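Local coordinates for unknown conserved protein BH2331 (Bacillus halodurans, PDB 1VL5) that is a putative methyltransferase that probably transfers a methyl group from S-adenosylmethionine to a substrate not yet known, at residues Leu67-Asp70 with Ile71-Ala75; Lys175-Glu179 with Ala180-Leu184. All blocks are in the same frame, centred on the assembly; numbering follows the deposited sequence.

Interaction 1: Leu67-Asp70 with Ile71-Ala75; sequences LTED and ILKVA
Thr68 caps the start of helix 69-81 through its hydroxyl: Ile71 N donates to Thr68 OG1 at 3.2 Å, nearly straight, with 165° at the hydrogen. A chi1 of 71° places OG1 between Thr68's own backbone N and carbonyl carbon, from where it reaches the first-turn amide. Threonine suits this N-cap because its short side chain brings a hydroxyl oxygen close to an amide of the first turn, which has no carbonyl of an earlier helical turn to bond to. The same oxygen lies against Ile71, with CG1 3.4 Å from OG1, so the cap is flanked by a branched aliphatic side chain.

The carbonyls take over from there. Leu72 N donates to Thr68 O at 3.2 Å, and Lys73 N to Glu69 O at 2.8 Å, the latter with a C=O...N angle of 161°. Val74 N reaches Asp70 O only weakly.

Two acidic residues stand in this first turn, where carboxylates probably interact favourably with the helix dipole. Asp70 and Lys73 run side by side, and Lys73 NZ meets Asp70 OD1 at 3.4 Å in a long, weak salt bridge. Glu69 comes across the same lysine at about a right angle. Its bend at chi2 lets OE2 rest 3.7 Å from Lys73 CG, touching the aliphatic chain rather than the ammonium.

Leu72 is buried, its side chain touching Tyr89 and Gln91 of strand 87-91, while Glu69 also touches Gln91. The capped turn thus opens the helix of a beta-alpha-beta unit, following strand 61-66 and packing on strand 87-91.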
loop_
_atom_site.group_PDB
_atom_site.type_symbol
_atom_site.label_atom_id
_atom_site.label_comp_id
_atom_site.label_asym_id
_atom_site.label_seq_id
_atom_site.Cartn_x
_atom_site.Cartn_y
_atom_site.Cartn_z
ATOM N N LEU A 67 -8.909 -10.991 2.424
ATOM C CA LEU A 67 -9.448 -12.013 1.539
ATOM C C LEU A 67 -9.696 -13.364 2.192
ATOM O O LEU A 67 -10.606 -14.046 1.777
ATOM C CB LEU A 67 -8.514 -12.227 0.375
ATOM C CG LEU A 67 -8.570 -11.241 -0.760
ATOM C CD1 LEU A 67 -7.326 -11.429 -1.600
ATOM C CD2 LEU A 67 -9.820 -11.409 -1.609
ATOM N N THR A 68 -8.910 -13.759 3.196
ATOM C CA THR A 68 -9.063 -15.092 3.813
ATOM C C THR A 68 -9.105 -15.069 5.341
ATOM O O THR A 68 -8.566 -14.152 5.979
ATOM C CB THR A 68 -7.917 -15.990 3.364
ATOM O OG1 THR A 68 -6.727 -15.532 3.990
ATOM C CG2 THR A 68 -7.717 -15.920 1.786
ATOM N N GLU A 69 -9.715 -16.103 5.920
ATOM C CA GLU A 69 -9.689 -16.329 7.382
ATOM C C GLU A 69 -8.273 -16.472 7.958
ATOM O O GLU A 69 -8.023 -15.968 9.025
ATOM C CB GLU A 69 -10.513 -17.569 7.747
ATOM C CG GLU A 69 -10.537 -17.985 9.226
ATOM C CD GLU A 69 -11.084 -16.902 10.201
ATOM O OE1 GLU A 69 -11.718 -15.919 9.754
ATOM O OE2 GLU A 69 -10.888 -17.058 11.438
ATOM N N ASP A 70 -7.366 -17.160 7.257
ATOM C CA ASP A 70 -5.991 -17.286 7.692
ATOM C C ASP A 70 -5.362 -15.928 7.909
ATOM O O ASP A 70 -4.638 -15.741 8.876
ATOM C CB ASP A 70 -5.133 -18.023 6.654
ATOM C CG ASP A 70 -5.407 -19.538 6.602
ATOM O OD1 ASP A 70 -5.879 -20.136 7.606
ATOM O OD2 ASP A 70 -5.135 -20.129 5.525
ATOM N N ILE A 71 -5.549 -15.012 6.965
ATOM C CA ILE A 71 -5.032 -13.659 7.124
ATOM C C ILE A 71 -5.650 -12.967 8.365
ATOM O O ILE A 71 -4.947 -12.399 9.216
ATOM C CB ILE A 71 -5.244 -12.819 5.829
ATOM C CG1 ILE A 71 -4.265 -13.303 4.752
ATOM C CG2 ILE A 71 -5.034 -11.291 6.107
ATOM C CD1 ILE A 71 -4.556 -12.827 3.262
ATOM N N LEU A 72 -6.963 -13.083 8.494
ATOM C CA LEU A 72 -7.678 -12.419 9.573
ATOM C C LEU A 72 -7.278 -12.990 10.920
ATOM O O LEU A 72 -7.286 -12.284 11.923
ATOM C CB LEU A 72 -9.194 -12.514 9.373
ATOM C CG LEU A 72 -9.728 -11.707 8.172
ATOM C CD1 LEU A 72 -11.164 -12.076 7.925
ATOM C CD2 LEU A 72 -9.620 -10.251 8.434
ATOM N N LYS A 73 -6.907 -14.255 10.943
ATOM C CA LYS A 73 -6.412 -14.880 12.203
ATOM C C LYS A 73 -5.115 -14.233 12.658
ATOM O O LYS A 73 -4.865 -14.012 13.856
ATOM C CB LYS A 73 -6.125 -16.373 12.007
ATOM C CG LYS A 73 -7.257 -17.271 12.275
ATOM C CD LYS A 73 -6.813 -18.715 11.893
ATOM C CE LYS A 73 -7.961 -19.643 11.526
ATOM N NZ LYS A 73 -7.442 -20.689 10.578
ATOM N N VAL A 74 -4.267 -13.952 11.689
ATOM C CA VAL A 74 -2.969 -13.397 11.982
ATOM C C VAL A 74 -3.102 -11.948 12.395
ATOM O O VAL A 74 -2.465 -11.524 13.337
ATOM C CB VAL A 74 -2.013 -13.564 10.800
ATOM C CG1 VAL A 74 -0.790 -12.627 10.927
ATOM C CG2 VAL A 74 -1.568 -15.034 10.706
ATOM N N ALA A 75 -3.945 -11.203 11.719
ATOM C CA ALA A 75 -4.190 -9.830 12.095
ATOM C C ALA A 75 -4.732 -9.780 13.496
ATOM O O ALA A 75 -4.316 -8.956 14.280
ATOM C CB ALA A 75 -5.163 -9.200 11.155
#

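Interaction 2: Lys175-Glu179 with Ala180-Leu184; sequences KMLEE and AGFEL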
loop_
_atom_site.group_PDB
_atom_site.type_symbol
_atom_site.label_atom_id
_atom_site.label_comp_id
_atom_site.label_asym_id
_atom_site.label_seq_id
_atom_site.Cartn_x
_atom_site.Cartn_y
_atom_site.Cartn_z
ATOM N N LYS A 175 -5.779 10.014 -11.811
ATOM C CA LYS A 175 -6.879 9.676 -12.740
ATOM C C LYS A 175 -7.912 8.708 -12.113
ATOM O O LYS A 175 -9.127 8.940 -12.195
ATOM C CB LYS A 175 -6.310 9.116 -14.030
ATOM C CG LYS A 175 -5.603 10.184 -14.859
ATOM C CD LYS A 175 -4.837 9.726 -16.098
ATOM C CE LYS A 175 -4.234 10.962 -16.892
ATOM N NZ LYS A 175 -5.114 12.285 -17.138
HETATM N N MSE A 176 -7.458 7.622 -11.491
HETATM C CA MSE A 176 -8.389 6.730 -10.794
HETATM C C MSE A 176 -9.218 7.416 -9.730
HETATM O O MSE A 176 -10.410 7.146 -9.600
HETATM C CB MSE A 176 -7.658 5.506 -10.196
HETATM C CG MSE A 176 -7.264 4.507 -11.292
HETATM SE SE MSE A 176 -6.526 2.824 -10.559
HETATM C CE MSE A 176 -4.643 3.419 -10.456
ATOM N N LEU A 177 -8.616 8.310 -8.952
ATOM C CA LEU A 177 -9.351 8.993 -7.893
ATOM C C LEU A 177 -10.376 9.911 -8.479
ATOM O O LEU A 177 -11.537 9.892 -8.099
ATOM C CB LEU A 177 -8.413 9.772 -6.987
ATOM C CG LEU A 177 -7.497 8.949 -6.067
ATOM C CD1 LEU A 177 -6.455 9.883 -5.498
ATOM C CD2 LEU A 177 -8.267 8.250 -4.916
ATOM N N GLU A 178 -9.985 10.721 -9.452
ATOM C CA GLU A 178 -10.961 11.639 -10.033
ATOM C C GLU A 178 -12.097 10.863 -10.699
ATOM O O GLU A 178 -13.273 11.222 -10.560
ATOM C CB GLU A 178 -10.308 12.576 -11.024
ATOM C CG GLU A 178 -11.235 13.701 -11.548
ATOM C CD GLU A 178 -10.559 14.571 -12.573
ATOM O OE1 GLU A 178 -9.551 15.232 -12.216
ATOM O OE2 GLU A 178 -11.069 14.623 -13.719
ATOM N N GLU A 179 -11.752 9.843 -11.456
ATOM C CA GLU A 179 -12.760 9.063 -12.191
ATOM C C GLU A 179 -13.807 8.502 -11.266
ATOM O O GLU A 179 -14.964 8.405 -11.654
ATOM C CB GLU A 179 -12.155 7.951 -13.019
ATOM C CG GLU A 179 -11.473 8.540 -14.291
ATOM C CD GLU A 179 -10.597 7.564 -15.072
ATOM O OE1 GLU A 179 -10.816 6.351 -14.918
ATOM O OE2 GLU A 179 -9.670 8.014 -15.812
ATOM N N ALA A 180 -13.430 8.180 -10.034
ATOM C CA ALA A 180 -14.356 7.640 -9.047
ATOM C C ALA A 180 -15.143 8.728 -8.303
ATOM O O ALA A 180 -16.127 8.426 -7.601
ATOM C CB ALA A 180 -13.601 6.806 -8.054
ATOM N N GLY A 181 -14.704 9.987 -8.406
ATOM C CA GLY A 181 -15.401 11.080 -7.752
ATOM C C GLY A 181 -14.718 11.622 -6.545
ATOM O O GLY A 181 -15.256 12.519 -5.930
ATOM N N PHE A 182 -13.533 11.108 -6.196
ATOM C CA PHE A 182 -12.825 11.591 -5.024
ATOM C C PHE A 182 -12.200 12.934 -5.366
ATOM O O PHE A 182 -11.808 13.164 -6.521
ATOM C CB PHE A 182 -11.682 10.643 -4.634
ATOM C CG PHE A 182 -12.103 9.477 -3.816
ATOM C CD1 PHE A 182 -12.407 9.641 -2.493
ATOM C CD2 PHE A 182 -12.130 8.196 -4.363
ATOM C CE1 PHE A 182 -12.767 8.588 -1.724
ATOM C CE2 PHE A 182 -12.483 7.126 -3.609
ATOM C CZ PHE A 182 -12.812 7.313 -2.271
ATOM N N GLU A 183 -12.065 13.785 -4.360
ATOM C CA GLU A 183 -11.260 15.010 -4.504
ATOM C C GLU A 183 -10.032 14.894 -3.616
ATOM O O GLU A 183 -10.125 14.862 -2.417
ATOM C CB GLU A 183 -12.063 16.252 -4.167
ATOM C CG GLU A 183 -13.150 16.562 -5.197
ATOM C CD GLU A 183 -14.012 17.751 -4.853
ATOM O OE1 GLU A 183 -14.080 18.189 -3.687
ATOM O OE2 GLU A 183 -14.661 18.249 -5.767
ATOM N N LEU A 184 -8.892 14.737 -4.250
ATOM C CA LEU A 184 -7.625 14.701 -3.595
ATOM C C LEU A 184 -7.451 15.968 -2.765
ATOM O O LEU A 184 -7.788 17.058 -3.190
ATOM C CB LEU A 184 -6.498 14.590 -4.613
ATOM C CG LEU A 184 -5.104 14.444 -3.990
ATOM C CD1 LEU A 184 -4.919 13.096 -3.256
ATOM C CD2 LEU A 184 -4.041 14.605 -5.026
#
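Leu177 and Phe182 cross obliquely where helix 170-180 ends and the chain turns towards strand 183-195. From its root, Leu177 CB lies 4.1 Å from Phe182 CB. With CG anti to the carbonyl carbon (chi1 -70°), the two methyls part company: CD2 packs obliquely on the Phe182 ring, 3.9 Å from Phe182 CD2, whereas CD1 approaches Leu184 CD1 at 4.2 Å. A branched leucine suits this place because one methyl can serve each apolar neighbour.

Leu177 O binds the returning chain, taking Phe182 N at 3.0 Å, while Gly181 N donates to Glu178 O at 2.9 Å from well above the carbonyl plane. Gly181 has a phi of 106°, at which a CB would press on the carbonyl oxygen of Ala180; glycine avoids that crowding. The small methyl of Ala180 fits against Val123 of helix 119-129.

Phe182 meets Tyr127 of that helix edge-to-face, and Leu177 also touches Leu136, Met247 and Ala249 on the sheet. A positive-phi glycine, the bond from Phe182 N to Leu177 O and that from Gly181 N to Glu178 O together make this a Schellman motif, with an apolar contact closing the helix C-terminus.

Overall arrangement
Interactions 1 and 2 lie at opposite ends of two different helices: interaction 1 covers the capped first turns of helix 69-81, and interaction 2 the end of helix 170-180. Their centres lie 30 Å apart and their nearest atoms about 17 Å apart, so they do not touch. The sheet relates them, since helix 69-81 connects the parallel strands 61-66 and 87-91, whereas strand 183-195 pairs antiparallel with strand 236-250. Interaction 1 is probably nearer the cofactor site: the Ile71 side chain touches a possible Rossmann-type glycine-rich motif (Gly47, Gly49, Ala52), which would be consistent with S-adenosylmethionine binding nearby. Interaction 2 is structural packing against helix 119-129 and the sheet.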